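Trimeric intracellular cation channel type 1B.2 (Caenorhabditis elegans, PDB 5EIK) forms a homotrimeric potassium channel in the endoplasmic reticulum membrane that binds PIP2 and may carry counter-ion current during calcium release. Local coordinates at residues A[172-175]-A[176-180]; A[59-62]-A[63-67]; A[82-85]-A[86-89]. All coordinates share one frame; numbering follows the deposited sequence.

Contact 1: residues A[172-175]-A[176-180]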
loop_
_atom_site.group_PDB
_atom_site.type_symbol
_atom_site.label_atom_id
_atom_site.label_comp_id
_atom_site.label_asym_id
_atom_site.label_seq_id
_atom_site.Cartn_x
_atom_site.Cartn_y
_atom_site.Cartn_z
ATOM N N ILE A 172 -2.113 4.276 10.177
ATOM C CA ILE A 172 -0.920 3.439 10.153
ATOM C C ILE A 172 0.054 3.957 9.094
ATOM O O ILE A 172 1.261 4.063 9.344
ATOM C CB ILE A 172 -1.281 1.974 9.828
ATOM C CG1 ILE A 172 -2.094 1.392 10.988
ATOM C CG2 ILE A 172 -0.009 1.151 9.546
ATOM C CD1 ILE A 172 -2.580 -0.014 10.742
ATOM N N VAL A 173 -0.473 4.275 7.913
ATOM C CA VAL A 173 0.356 4.796 6.846
ATOM C C VAL A 173 1.092 6.052 7.301
ATOM O O VAL A 173 2.289 6.195 7.051
ATOM C CB VAL A 173 -0.473 5.150 5.588
ATOM C CG1 VAL A 173 0.403 5.887 4.594
ATOM C CG2 VAL A 173 -0.998 3.881 4.941
ATOM N N GLU A 174 0.381 6.953 7.974
ATOM C CA GLU A 174 0.984 8.190 8.448
ATOM C C GLU A 174 2.018 8.013 9.553
ATOM O O GLU A 174 2.993 8.762 9.622
ATOM C CB GLU A 174 -0.099 9.156 8.919
ATOM C CG GLU A 174 -0.647 10.006 7.807
ATOM C CD GLU A 174 -1.738 10.939 8.267
ATOM O OE1 GLU A 174 -1.709 11.355 9.447
ATOM O OE2 GLU A 174 -2.614 11.269 7.444
ATOM N N GLN A 175 1.802 7.037 10.424
ATOM C CA GLN A 175 2.732 6.798 11.516
ATOM C C GLN A 175 4.009 6.154 10.977
ATOM O O GLN A 175 5.075 6.258 11.585
ATOM C CB GLN A 175 2.078 5.914 12.568
ATOM C CG GLN A 175 0.760 6.477 13.063
ATOM C CD GLN A 175 0.071 5.576 14.068
ATOM O OE1 GLN A 175 -0.145 4.391 13.812
ATOM N NE2 GLN A 175 -0.290 6.137 15.214
ATOM N N LEU A 176 3.893 5.491 9.833
ATOM C CA LEU A 176 5.048 4.869 9.214
ATOM C C LEU A 176 5.859 5.976 8.531
ATOM O O LEU A 176 7.080 6.045 8.663
ATOM C CB LEU A 176 4.603 3.826 8.186
ATOM C CG LEU A 176 4.057 2.499 8.724
ATOM C CD1 LEU A 176 3.478 1.678 7.574
ATOM C CD2 LEU A 176 5.177 1.738 9.434
ATOM N N ALA A 177 5.163 6.853 7.815
ATOM C CA ALA A 177 5.807 7.951 7.114
ATOM C C ALA A 177 6.404 8.961 8.092
ATOM O O ALA A 177 7.390 9.624 7.778
ATOM C CB ALA A 177 4.808 8.635 6.196
ATOM N N ARG A 178 5.808 9.082 9.273
ATOM C CA ARG A 178 6.321 10.008 10.278
ATOM C C ARG A 178 7.359 9.336 11.165
ATOM O O ARG A 178 7.922 9.967 12.054
ATOM C CB ARG A 178 5.194 10.564 11.160
ATOM C CG ARG A 178 4.426 11.732 10.554
ATOM C CD ARG A 178 3.790 12.558 11.658
ATOM N NE ARG A 178 2.878 11.760 12.468
ATOM C CZ ARG A 178 1.617 11.509 12.137
ATOM N NH1 ARG A 178 1.114 12.002 11.011
ATOM N NH2 ARG A 178 0.865 10.753 12.926
ATOM N N GLY A 179 7.590 8.049 10.929
ATOM C CA GLY A 179 8.569 7.313 11.706
ATOM C C GLY A 179 8.216 7.043 13.159
ATOM O O GLY A 179 9.108 6.838 13.978
ATOM N N THR A 180 6.931 7.006 13.491
ATOM C CA THR A 180 6.548 6.772 14.877
ATOM C C THR A 180 5.783 5.482 15.152
ATOM O O THR A 180 5.537 5.147 16.312
ATOM C CB THR A 180 5.704 7.941 15.409
ATOM O OG1 THR A 180 4.500 8.048 14.640
ATOM C CG2 THR A 180 6.491 9.246 15.319
HETATM O O HOH W 1 -2.175 10.511 12.659
#

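Contact 2: residues A[59-62]-A[63-67]. With DMU (decyl-beta-D-maltopyranoside), chain M.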
loop_
_atom_site.group_PDB
_atom_site.type_symbol
_atom_site.label_atom_id
_atom_site.label_comp_id
_atom_site.label_asym_id
_atom_site.label_seq_id
_atom_site.Cartn_x
_atom_site.Cartn_y
_atom_site.Cartn_z
ATOM N N PRO A 59 4.632 22.584 7.589
ATOM C CA PRO A 59 3.230 22.826 7.247
ATOM C C PRO A 59 2.671 21.952 6.132
ATOM O O PRO A 59 1.535 21.491 6.220
ATOM C CB PRO A 59 3.219 24.314 6.900
ATOM C CG PRO A 59 4.586 24.521 6.315
ATOM C CD PRO A 59 5.459 23.763 7.282
ATOM N N PHE A 60 3.458 21.727 5.086
ATOM C CA PHE A 60 2.997 20.904 3.979
ATOM C C PHE A 60 2.736 19.483 4.465
ATOM O O PHE A 60 1.712 18.875 4.135
ATOM C CB PHE A 60 4.027 20.891 2.850
ATOM C CG PHE A 60 4.277 22.243 2.243
ATOM C CD1 PHE A 60 3.220 23.016 1.781
ATOM C CD2 PHE A 60 5.571 22.737 2.112
ATOM C CE1 PHE A 60 3.441 24.262 1.197
ATOM C CE2 PHE A 60 5.802 23.987 1.528
ATOM C CZ PHE A 60 4.731 24.748 1.069
ATOM N N SER A 61 3.664 18.958 5.256
ATOM C CA SER A 61 3.523 17.608 5.787
ATOM C C SER A 61 2.320 17.545 6.726
ATOM O O SER A 61 1.526 16.603 6.675
ATOM C CB SER A 61 4.800 17.202 6.531
ATOM O OG SER A 61 4.685 15.901 7.094
ATOM N N CYS A 62 2.189 18.555 7.584
ATOM C CA CYS A 62 1.084 18.611 8.522
ATOM C C CYS A 62 -0.236 18.680 7.746
ATOM O O CYS A 62 -1.176 17.938 8.036
ATOM C CB CYS A 62 1.227 19.836 9.433
ATOM S SG CYS A 62 -0.029 19.933 10.742
ATOM N N TRP A 63 -0.305 19.566 6.758
ATOM C CA TRP A 63 -1.516 19.684 5.963
ATOM C C TRP A 63 -1.869 18.337 5.332
ATOM O O TRP A 63 -3.025 17.919 5.355
ATOM C CB TRP A 63 -1.335 20.719 4.854
ATOM C CG TRP A 63 -2.446 20.720 3.855
ATOM C CD1 TRP A 63 -3.674 21.304 3.993
ATOM C CD2 TRP A 63 -2.458 20.053 2.583
ATOM N NE1 TRP A 63 -4.451 21.040 2.889
ATOM C CE2 TRP A 63 -3.732 20.276 2.009
ATOM C CE3 TRP A 63 -1.520 19.286 1.873
ATOM C CZ2 TRP A 63 -4.096 19.759 0.756
ATOM C CZ3 TRP A 63 -1.879 18.765 0.617
ATOM C CH2 TRP A 63 -3.160 19.007 0.076
ATOM N N LEU A 64 -0.863 17.665 4.778
ATOM C CA LEU A 64 -1.054 16.379 4.128
ATOM C C LEU A 64 -1.567 15.321 5.097
ATOM O O LEU A 64 -2.490 14.575 4.782
ATOM C CB LEU A 64 0.257 15.896 3.499
ATOM C CG LEU A 64 0.138 14.540 2.801
ATOM C CD1 LEU A 64 -0.858 14.651 1.667
ATOM C CD2 LEU A 64 1.486 14.095 2.283
ATOM N N SER A 65 -0.961 15.253 6.275
ATOM C CA SER A 65 -1.389 14.293 7.276
ATOM C C SER A 65 -2.875 14.464 7.580
ATOM O O SER A 65 -3.594 13.483 7.753
ATOM C CB SER A 65 -0.582 14.474 8.561
ATOM O OG SER A 65 0.796 14.279 8.319
ATOM N N CYS A 66 -3.344 15.704 7.636
ATOM C CA CYS A 66 -4.746 15.939 7.937
ATOM C C CYS A 66 -5.677 15.655 6.763
ATOM O O CYS A 66 -6.786 15.158 6.951
ATOM C CB CYS A 66 -4.941 17.375 8.442
ATOM S SG CYS A 66 -4.325 17.615 10.128
ATOM N N MET A 67 -5.241 15.963 5.549
ATOM C CA MET A 67 -6.089 15.699 4.402
ATOM C C MET A 67 -6.251 14.184 4.227
ATOM O O MET A 67 -7.350 13.697 3.946
ATOM C CB MET A 67 -5.491 16.313 3.134
ATOM C CG MET A 67 -5.473 17.831 3.126
ATOM S SD MET A 67 -7.116 18.616 3.324
ATOM C CE MET A 67 -7.167 18.887 5.125
HETATM C C1 DMU M . 8.293 17.173 4.433
HETATM C C2 DMU M . 9.536 16.575 5.127
HETATM C C3 DMU M . 9.102 15.750 6.383
HETATM C C4 DMU M . 7.968 14.757 6.003
HETATM O O5 DMU M . 6.861 15.418 5.322
HETATM C C6 DMU M . 7.285 16.057 4.092
HETATM O O7 DMU M . 10.219 14.970 6.913
HETATM O O16 DMU M . 6.141 16.642 3.440
HETATM C C18 DMU M . 5.720 15.752 2.390
HETATM C C19 DMU M . 4.365 16.216 1.832
HETATM C C22 DMU M . 4.542 17.466 0.973
HETATM C C25 DMU M . 3.208 18.208 0.866
HETATM C C28 DMU M . 2.687 18.158 -0.586
HETATM C C31 DMU M . 2.238 19.549 -1.081
HETATM C C34 DMU M . 1.305 20.253 -0.072
HETATM C C37 DMU M . 1.118 21.718 -0.502
HETATM C C40 DMU M . 0.043 21.797 -1.604
HETATM C C43 DMU M . -0.558 23.202 -1.645
HETATM O O49 DMU M . 8.697 17.856 3.228
HETATM O O55 DMU M . 10.373 17.668 5.542
HETATM C C57 DMU M . 7.447 14.090 7.281
HETATM O O61 DMU M . 6.771 12.884 6.933
HETATM C C5 DMU M . 12.216 15.007 8.205
HETATM C C7 DMU M . 12.001 13.621 8.838
HETATM C C8 DMU M . 11.079 13.733 10.008
HETATM C C9 DMU M . 9.811 14.488 9.697
HETATM O O1 DMU M . 10.035 15.774 9.060
HETATM C C10 DMU M . 10.908 15.688 7.846
HETATM O O2 DMU M . 10.909 12.498 10.538
HETATM O O3 DMU M . 12.968 14.935 7.034
HETATM O O4 DMU M . 13.287 13.046 9.156
HETATM C C11 DMU M . 8.964 14.583 10.905
HETATM O O6 DMU M . 7.674 15.171 10.636
#

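Contact 3: residues A[82-85]-A[86-89]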
loop_
_atom_site.group_PDB
_atom_site.type_symbol
_atom_site.label_atom_id
_atom_site.label_comp_id
_atom_site.label_asym_id
_atom_site.label_seq_id
_atom_site.Cartn_x
_atom_site.Cartn_y
_atom_site.Cartn_z
ATOM N N GLY A 82 -10.087 0.157 -7.486
ATOM C CA GLY A 82 -9.164 0.376 -8.585
ATOM C C GLY A 82 -9.346 1.718 -9.279
ATOM O O GLY A 82 -8.996 1.868 -10.444
ATOM N N GLU A 83 -9.905 2.690 -8.568
ATOM C CA GLU A 83 -10.112 4.019 -9.126
ATOM C C GLU A 83 -8.873 4.811 -8.749
ATOM O O GLU A 83 -8.180 4.456 -7.801
ATOM C CB GLU A 83 -11.344 4.681 -8.498
ATOM C CG GLU A 83 -12.554 3.774 -8.397
ATOM C CD GLU A 83 -13.715 4.420 -7.644
ATOM O OE1 GLU A 83 -13.465 5.041 -6.591
ATOM O OE2 GLU A 83 -14.876 4.299 -8.093
ATOM N N PRO A 84 -8.568 5.887 -9.488
ATOM C CA PRO A 84 -7.383 6.687 -9.154
ATOM C C PRO A 84 -7.439 7.087 -7.679
ATOM O O PRO A 84 -8.437 7.647 -7.230
ATOM C CB PRO A 84 -7.504 7.884 -10.096
ATOM C CG PRO A 84 -8.130 7.263 -11.316
ATOM C CD PRO A 84 -9.221 6.389 -10.709
ATOM N N ILE A 85 -6.376 6.789 -6.934
ATOM C CA ILE A 85 -6.319 7.105 -5.506
ATOM C C ILE A 85 -6.495 8.596 -5.263
ATOM O O ILE A 85 -6.956 9.026 -4.213
ATOM C CB ILE A 85 -4.955 6.700 -4.897
ATOM C CG1 ILE A 85 -4.724 5.204 -5.082
ATOM C CG2 ILE A 85 -4.932 7.018 -3.412
ATOM C CD1 ILE A 85 -5.739 4.344 -4.368
ATOM N N ILE A 86 -6.114 9.370 -6.265
ATOM C CA ILE A 86 -6.161 10.810 -6.237
ATOM C C ILE A 86 -7.570 11.403 -6.373
ATOM O O ILE A 86 -7.799 12.557 -6.005
ATOM C CB ILE A 86 -5.213 11.352 -7.358
ATOM C CG1 ILE A 86 -4.329 12.441 -6.784
ATOM C CG2 ILE A 86 -6.006 11.835 -8.577
ATOM C CD1 ILE A 86 -3.526 11.975 -5.610
ATOM N N SER A 87 -8.507 10.605 -6.877
ATOM C CA SER A 87 -9.894 11.044 -7.098
ATOM C C SER A 87 -10.496 12.019 -6.087
ATOM O O SER A 87 -10.968 13.091 -6.457
ATOM C CB SER A 87 -10.827 9.832 -7.213
ATOM O OG SER A 87 -10.482 9.024 -8.322
ATOM N N PRO A 88 -10.499 11.656 -4.797
ATOM C CA PRO A 88 -11.063 12.529 -3.760
ATOM C C PRO A 88 -10.646 14.000 -3.818
ATOM O O PRO A 88 -11.441 14.881 -3.494
ATOM C CB PRO A 88 -10.608 11.856 -2.473
ATOM C CG PRO A 88 -10.626 10.403 -2.847
ATOM C CD PRO A 88 -9.963 10.416 -4.203
ATOM N N LEU A 89 -9.407 14.258 -4.229
ATOM C CA LEU A 89 -8.874 15.618 -4.311
ATOM C C LEU A 89 -9.515 16.477 -5.387
ATOM O O LEU A 89 -9.145 17.636 -5.565
ATOM C CB LEU A 89 -7.368 15.578 -4.547
ATOM C CG LEU A 89 -6.558 14.829 -3.493
ATOM C CD1 LEU A 89 -5.096 14.904 -3.861
ATOM C CD2 LEU A 89 -6.793 15.430 -2.119
#

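Contact 1: residues A[172-175]-A[176-180]
Glu174 and Arg178, one helical turn apart, meet in a salt bridge whose flat groups are strongly tilted against each other: the carboxylate and guanidinium planes stand 70° apart. Arg178 NH1 reaches Glu174 OE1 at 3.3 Å, on the anti side of the carboxylate and 30° out of its plane, while OE1 stays close to the guanidinium plane. The bend at chi3 (-59°) folds the arginine back, so that Glu174 O sits 3.9 Å above one guanidinium face; the same oxygen accepts from Arg178 N at 2.9 Å. A water takes a hydrogen bond from Arg178 NH2 (3.1 Å) and gives a weak one to Glu174 OE1, a second bridge between the charges. Ile172 and Leu176 extend alongside each other from the same flank of the helix, with CG2 of Ile172 4.0 Å from CD1 of Leu176. Ile172 also touches a bound PIP2 and Ala177 of the third subunit, while Leu176 packs on Trp181 of the second. The helix ends at Ala177: Thr180 N reaches back to Gln175 O at 2.8 Å, and Gly179 N to Leu176 O at 3.1 Å. With Gly179 at positive phi, the chain forms a Schellman motif at the probably cytoplasmic end of helix 167-177.

Contact 2: residues A[59-62]-A[63-67]
Trp63 is tied to the preceding turn by its backbone N, which donates to Pro59 O at 2.7 Å with an N-H...O angle of 165°. Its CG lies anti to its own backbone N (chi1 170°), and the indole presents an edge to Phe60 O, with CE3 4.0 Å from that oxygen. Met67 CG covers one face of the ring, offset toward the rim. The indole NE1 is hydrogen-bonded to Ser99, and the ring meets Trp102 edge-to-face, both on helix 92-107. Cys62 sends its side chain toward the same helix, where it packs on Trp102 and Phe106; its carbonyl O accepts from Cys66 N at 3.1 Å. All this belongs to the first turns of α-helix 59-70, the opening part of the discontinuous second transmembrane segment. One of its carbonyls has two partners: Ser61 O receives both N and OG of Ser65, each at 2.9 Å, the hydroxyl standing 39° above the carbonyl plane. On the flank of Phe60 and Trp63 lies the decyl chain of a bound maltoside detergent, with Phe60 CD1 3.4 Å from C37 and Trp63 CE3 3.6 Å from C34. Ser61 OG gives a weak hydrogen bond to the detergent's sugar oxygen O5.

Contact 3: residues A[82-85]-A[86-89]
Pro84 O is gripped twice by Ser87. The hydroxyl OG donates to it at 2.7 Å, lying in the carbonyl plane on a lone pair, whereas Ser87 N donates at 3.0 Å from 58° above that plane. The two donors therefore approach the oxygen from distinct directions. The backbone bond closes a type I beta turn from Pro84 to Ser87, and Ile85 and Ile86 at its two central positions both have the helix-like backbone angles that such a turn requires. Ser87 OG lies opposite its own carbonyl carbon and next to the backbone N (chi1 -62°), which brings the hydroxyl to the same acceptor as its own N-H and also lays it against the proline ring, OG being 3.6 Å from Pro84 CB. Along the turn, Pro84 CB and Ile86 CG2 make a looser apolar contact at 4.5 Å. Pro88 has no N-H to offer, and its ring carbon CD instead comes within 3.3 Å of Ile85 O. Leu89 N then bonds to Ile86 O at 2.9 Å, a step of three residues that fits the 3-10 segment 87-89. The turn follows the Schellman end of helix 72-81 at Gly82 and leads on to helix 92-107. Ser87 and Pro88 rest on helix 72-81 at Cys78 and Ser74, and Glu83 OE2 is hydrogen-bonded to His144 of helix 120-148. Ile85 and Ile86 touch a bound PIP2 and face the second subunit, where they pack on its Phe79 and on Val155 of its helix 153-165 respectively.

How the contacts relate
Contact 2 is the most buried of the three, while contacts 1 and 3 are partly buried and lie probably toward the cytoplasmic and lumenal sides respectively. Contacts 1 and 2 adjoin, their centres 13 Å apart: Glu174 of helix 167-177 packs on Leu68 and Met69 of helix 59-70, and Arg178, just after helix 167-177, on Ser65; contact 3 touches neither. Only contact 1 has a salt bridge between its segments. In contacts 2 and 3 a serine gives both N and OG to one carbonyl, four residues back in the α-helix but three back in the turn. Contact 1 holds a Schellman motif and contact 3 begins at one, and all three contacts reach the second subunit.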